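Local coordinates for protein TetR family transcriptional regulator (PDB 6SRN) that probably binds DNA as a TetR-family transcriptional regulator and responds to a furan-carboxylic acid bacterial hormone that controls antibiotic production, at residues M109-R112 and A113-F117; A179-F182 and G183-H186. One frame throughout, in Å; residues are numbered along the deposited sequence.

Contact 1. Residues M109-R112 and A113-F117. With LUB (4-(Hydroxymethyl)-2-propylfuran-3-carboxylic acid), chain B.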
loop_
_atom_site.group_PDB
_atom_site.type_symbol
_atom_site.label_atom_id
_atom_site.label_comp_id
_atom_site.label_asym_id
_atom_site.label_seq_id
_atom_site.Cartn_x
_atom_site.Cartn_y
_atom_site.Cartn_z
ATOM N N MET A 109 -19.361 1.768 -3.422
ATOM C CA MET A 109 -18.230 2.232 -4.240
ATOM C C MET A 109 -16.993 1.382 -4.035
ATOM O O MET A 109 -16.300 1.009 -4.990
ATOM C CB MET A 109 -17.925 3.692 -3.919
ATOM C CG MET A 109 -18.981 4.621 -4.482
ATOM S SD MET A 109 -18.878 4.795 -6.245
ATOM C CE MET A 109 -17.381 5.770 -6.394
ATOM N N LEU A 110 -16.690 1.068 -2.777
ATOM C CA LEU A 110 -15.481 0.292 -2.477
ATOM C C LEU A 110 -15.662 -1.190 -2.905
ATOM O O LEU A 110 -14.722 -1.833 -3.370
ATOM C CB LEU A 110 -15.048 0.445 -1.001
ATOM C CG LEU A 110 -14.624 1.886 -0.672
ATOM C CD1 LEU A 110 -14.478 2.001 0.846
ATOM C CD2 LEU A 110 -13.309 2.266 -1.355
ATOM N N HIS A 111 -16.861 -1.717 -2.783
ATOM C CA HIS A 111 -17.182 -3.036 -3.358
ATOM C C HIS A 111 -16.882 -3.046 -4.844
ATOM O O HIS A 111 -16.192 -3.941 -5.352
ATOM C CB HIS A 111 -18.679 -3.274 -3.105
ATOM C CG HIS A 111 -19.215 -4.569 -3.608
ATOM N ND1 HIS A 111 -20.575 -4.756 -3.789
ATOM C CD2 HIS A 111 -18.619 -5.684 -4.074
ATOM C CE1 HIS A 111 -20.783 -5.993 -4.248
ATOM N NE2 HIS A 111 -19.608 -6.584 -4.410
ATOM N N ARG A 112 -17.384 -2.051 -5.563
ATOM C CA ARG A 112 -17.156 -1.979 -6.977
ATOM C C ARG A 112 -15.660 -1.787 -7.315
ATOM O O ARG A 112 -15.156 -2.364 -8.274
ATOM C CB ARG A 112 -18.014 -0.844 -7.570
ATOM C CG ARG A 112 -19.468 -1.213 -7.684
ATOM C CD ARG A 112 -20.292 -0.157 -8.378
ATOM N NE ARG A 112 -21.709 -0.467 -8.191
ATOM C CZ ARG A 112 -22.707 0.084 -8.863
ATOM N NH1 ARG A 112 -22.473 1.001 -9.789
ATOM N NH2 ARG A 112 -23.960 -0.300 -8.585
ATOM N N ALA A 113 -14.952 -0.978 -6.525
ATOM C CA ALA A 113 -13.510 -0.830 -6.735
ATOM C C ALA A 113 -12.817 -2.138 -6.577
ATOM O O ALA A 113 -11.871 -2.415 -7.337
ATOM C CB ALA A 113 -12.944 0.167 -5.758
ATOM N N ALA A 114 -13.168 -2.937 -5.565
ATOM C CA ALA A 114 -12.490 -4.216 -5.361
ATOM C C ALA A 114 -12.668 -5.170 -6.534
ATOM O O ALA A 114 -11.689 -5.783 -7.017
ATOM C CB ALA A 114 -12.976 -4.855 -4.064
ATOM N N GLN A 115 -13.898 -5.255 -7.062
ATOM C CA GLN A 115 -14.181 -6.082 -8.232
ATOM C C GLN A 115 -13.416 -5.555 -9.436
ATOM O O GLN A 115 -12.949 -6.302 -10.282
ATOM C CB GLN A 115 -15.684 -5.992 -8.593
ATOM C CG GLN A 115 -16.589 -6.648 -7.621
ATOM C CD GLN A 115 -18.049 -6.408 -8.000
ATOM O OE1 GLN A 115 -18.497 -5.273 -8.096
ATOM N NE2 GLN A 115 -18.745 -7.452 -8.367
ATOM N N ALA A 116 -13.297 -4.222 -9.528
ATOM C CA ALA A 116 -12.668 -3.636 -10.705
ATOM C C ALA A 116 -11.143 -3.879 -10.698
ATOM O O ALA A 116 -10.539 -4.153 -11.730
ATOM C CB ALA A 116 -12.985 -2.168 -10.796
ATOM N N PHE A 117 -10.514 -3.721 -9.525
ATOM C CA PHE A 117 -9.108 -4.118 -9.436
ATOM C C PHE A 117 -8.935 -5.606 -9.715
ATOM O O PHE A 117 -7.933 -6.022 -10.322
ATOM C CB PHE A 117 -8.508 -3.745 -8.073
ATOM C CG PHE A 117 -8.172 -2.278 -7.917
ATOM C CD1 PHE A 117 -7.162 -1.700 -8.700
ATOM C CD2 PHE A 117 -8.805 -1.483 -6.983
ATOM C CE1 PHE A 117 -6.843 -0.346 -8.506
ATOM C CE2 PHE A 117 -8.487 -0.153 -6.817
ATOM C CZ PHE A 117 -7.499 0.427 -7.577
HETATM C C2 LUB B . -6.440 3.151 -4.558
HETATM C C4 LUB B . -4.653 3.182 -5.906
HETATM C C5 LUB B . -4.945 1.903 -5.653
HETATM C C6 LUB B . -7.437 3.422 -3.508
HETATM O O11 LUB B . -6.565 6.048 -4.662
HETATM C C9 LUB B . -5.580 5.468 -5.186
HETATM O O10 LUB B . -4.600 6.127 -5.692
HETATM C C3 LUB B . -5.490 4.022 -5.197
HETATM C C12 LUB B . -3.608 3.538 -6.953
HETATM O O13 LUB B . -2.666 4.471 -6.373
HETATM O O1 LUB B . -5.980 1.839 -4.704
HETATM C C7 LUB B . -8.821 3.116 -4.095
HETATM C C8 LUB B . -9.936 3.417 -3.124
#
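H111 and Q115, one turn apart on helix 102-119, lay their flat groups against each other: the imidazole and the amide planes are only 22° apart. The overlap is partial, because OE1 of Q115 sits over one face of the H111 ring but displaced toward its rim, and the closest side-chain approach is 3.9 Å, from H111 NE2 to Q115 CD. H111 reaches this place with CG anti to the backbone N (chi1 -180°), which sets the ring on the carbonyl side of its own residue, where Q115 reaches it. M198 of helix 197-212 packs on both H111 and Q115. R112 leaves in another direction: its chain is extended from CG to NE, and the guanidinium forms salt bridges with E94 and with one carboxylate oxygen of E108, whose other oxygen is hydrogen-bonded to H111 ND1. On the way out, R112 CG passes Q115 OE1 at 4.2 Å.

Underneath runs regular alpha-helical bonding, A113 N to M109 O at 2.8 Å, then A114 to L110, Q115 to H111 and A116 to R112. Another side of the same helix is apolar and borders the hormone. F117 approaches the furan obliquely, CZ lying 3.5 Å from C5 of LUB, and L110 CD2 meets the end of the propyl chain, 4.0 Å from C8. No polar bond to LUB comes from 109-117; Y85 and the backbone N of Y144 supply such bonds. The chemistry is thus divided around the helix: charged and amide groups hold its partly exposed side, whereas L110 and F117 meet the ligand through carbon contacts, so this helix adds apolar packing to the pocket.

Contact 2. Residues A179-F182 and G183-H186. With LUB (4-(Hydroxymethyl)-2-propylfuran-3-carboxylic acid), chain B.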
loop_
_atom_site.group_PDB
_atom_site.type_symbol
_atom_site.label_atom_id
_atom_site.label_comp_id
_atom_site.label_asym_id
_atom_site.label_seq_id
_atom_site.Cartn_x
_atom_site.Cartn_y
_atom_site.Cartn_z
ATOM N N ALA A 179 -6.769 4.740 2.484
ATOM C CA ALA A 179 -5.468 4.121 2.796
ATOM C C ALA A 179 -5.629 2.638 3.120
ATOM O O ALA A 179 -4.843 1.801 2.648
ATOM C CB ALA A 179 -4.819 4.810 3.968
ATOM N N ALA A 180 -6.637 2.296 3.916
ATOM C CA ALA A 180 -6.847 0.877 4.270
ATOM C C ALA A 180 -7.192 0.020 3.043
ATOM O O ALA A 180 -6.690 -1.099 2.877
ATOM C CB ALA A 180 -7.898 0.768 5.283
ATOM N N PHE A 181 -8.110 0.525 2.224
ATOM C CA PHE A 181 -8.496 -0.167 1.006
ATOM C C PHE A 181 -7.278 -0.310 0.064
ATOM O O PHE A 181 -6.989 -1.370 -0.458
ATOM C CB PHE A 181 -9.650 0.562 0.298
ATOM C CG PHE A 181 -10.152 -0.168 -0.910
ATOM C CD1 PHE A 181 -9.438 -0.108 -2.094
ATOM C CD2 PHE A 181 -11.227 -1.018 -0.825
ATOM C CE1 PHE A 181 -9.829 -0.816 -3.199
ATOM C CE2 PHE A 181 -11.623 -1.749 -1.927
ATOM C CZ PHE A 181 -10.941 -1.624 -3.129
ATOM N N PHE A 182 -6.544 0.783 -0.104
ATOM C CA PHE A 182 -5.342 0.727 -0.887
ATOM C C PHE A 182 -4.412 -0.401 -0.410
ATOM O O PHE A 182 -3.863 -1.183 -1.180
ATOM C CB PHE A 182 -4.570 2.050 -0.847
ATOM C CG PHE A 182 -3.200 1.863 -1.412
ATOM C CD1 PHE A 182 -2.984 1.699 -2.770
ATOM C CD2 PHE A 182 -2.110 1.711 -0.555
ATOM C CE1 PHE A 182 -1.717 1.375 -3.246
ATOM C CE2 PHE A 182 -0.867 1.410 -1.030
ATOM C CZ PHE A 182 -0.647 1.231 -2.395
ATOM N N GLY A 183 -4.200 -0.448 0.899
ATOM C CA GLY A 183 -3.282 -1.412 1.434
ATOM C C GLY A 183 -3.772 -2.841 1.229
ATOM O O GLY A 183 -3.025 -3.738 0.826
ATOM N N MET A 184 -5.070 -3.046 1.477
ATOM C CA MET A 184 -5.694 -4.363 1.286
ATOM C C MET A 184 -5.515 -4.852 -0.155
ATOM O O MET A 184 -5.090 -6.002 -0.385
ATOM C CB MET A 184 -7.154 -4.279 1.696
ATOM C CG MET A 184 -7.945 -5.516 1.501
ATOM S SD MET A 184 -8.480 -5.820 -0.197
ATOM C CE MET A 184 -9.372 -4.346 -0.650
ATOM N N GLN A 185 -5.804 -3.970 -1.110
ATOM C CA GLN A 185 -5.745 -4.419 -2.507
ATOM C C GLN A 185 -4.295 -4.661 -2.929
ATOM O O GLN A 185 -4.029 -5.527 -3.738
ATOM C CB GLN A 185 -6.525 -3.503 -3.433
ATOM C CG GLN A 185 -5.919 -2.111 -3.656
ATOM C CD GLN A 185 -4.776 -2.143 -4.659
ATOM O OE1 GLN A 185 -4.762 -2.910 -5.604
ATOM N NE2 GLN A 185 -3.806 -1.279 -4.454
ATOM N N HIS A 186 -3.371 -3.856 -2.398
ATOM C CA HIS A 186 -1.959 -3.996 -2.711
ATOM C C HIS A 186 -1.400 -5.291 -2.173
ATOM O O HIS A 186 -0.674 -5.992 -2.868
ATOM C CB HIS A 186 -1.194 -2.798 -2.183
ATOM C CG HIS A 186 0.163 -2.702 -2.727
ATOM N ND1 HIS A 186 0.421 -2.207 -3.986
ATOM C CD2 HIS A 186 1.361 -3.026 -2.192
ATOM C CE1 HIS A 186 1.723 -2.261 -4.206
ATOM N NE2 HIS A 186 2.311 -2.708 -3.115
HETATM C C2 LUB B . -6.440 3.151 -4.558
HETATM C C4 LUB B . -4.653 3.182 -5.906
HETATM C C5 LUB B . -4.945 1.903 -5.653
HETATM C C6 LUB B . -7.437 3.422 -3.508
HETATM O O11 LUB B . -6.565 6.048 -4.662
HETATM C C9 LUB B . -5.580 5.468 -5.186
HETATM O O10 LUB B . -4.600 6.127 -5.692
HETATM C C3 LUB B . -5.490 4.022 -5.197
HETATM C C12 LUB B . -3.608 3.538 -6.953
HETATM O O13 LUB B . -2.666 4.471 -6.373
HETATM O O1 LUB B . -5.980 1.839 -4.704
HETATM C C7 LUB B . -8.821 3.116 -4.095
HETATM C C8 LUB B . -9.936 3.417 -3.124
#
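Four successive backbone bonds, from G183 N to A179 O through to H186 N to F182 O, keep 179-186 in regular alpha-helical geometry, with Q185 N to F181 O at 2.9 Å the straightest at 166°. F181 and M184 meet in a CH-pi contact: the methyl CE stands over one face of the ring, 3.9 Å from its centroid, placed there by a chain bent at chi2 and chi3. F181 also touches the hormone, CD1 lying 3.7 Å from C8 of the propyl chain, and W201 meets its ring edge-to-face. This helix, 170-192, belongs to the C-terminal, ligand-binding part of the TetR fold and also lies at the dimer interface, where A180 packs on A180 of the second subunit. F182 presents an edge to LUB, its CD1 3.5 Å from the furan C5 and near the ring plane. Beside it, Q185 curls back with CG between the backbone N and the carbonyl carbon (chi1 70°), bringing NE2 within 3.6 Å of LUB C5; the bond from NE2 to F182 O is weak, at 3.3 Å, and OE1 is hydrogen-bonded to R194. H186 lies alongside F182, ring planes 28° apart but slid so far that they barely overlap, and its ring meets F182 of the second subunit.

In the fold
Contact 1 on helix 102-119 and contact 2 on helix 170-192 supply five of the eleven residues lining the hormone pocket, with their centres about 12 Å apart. F181 joins them directly: its CE2 lies 3.4 Å from L110 O, its CZ 3.8 Å from A113 CB, and its CE1 3.9 Å from F117 CE2. Between them the two contacts meet two parts of LUB, L110 and F181 the propyl tail, F117, F182 and Q185 the furan carbon C5. Contact 2 additionally reaches the second subunit, so ligand and dimer interface share one helix.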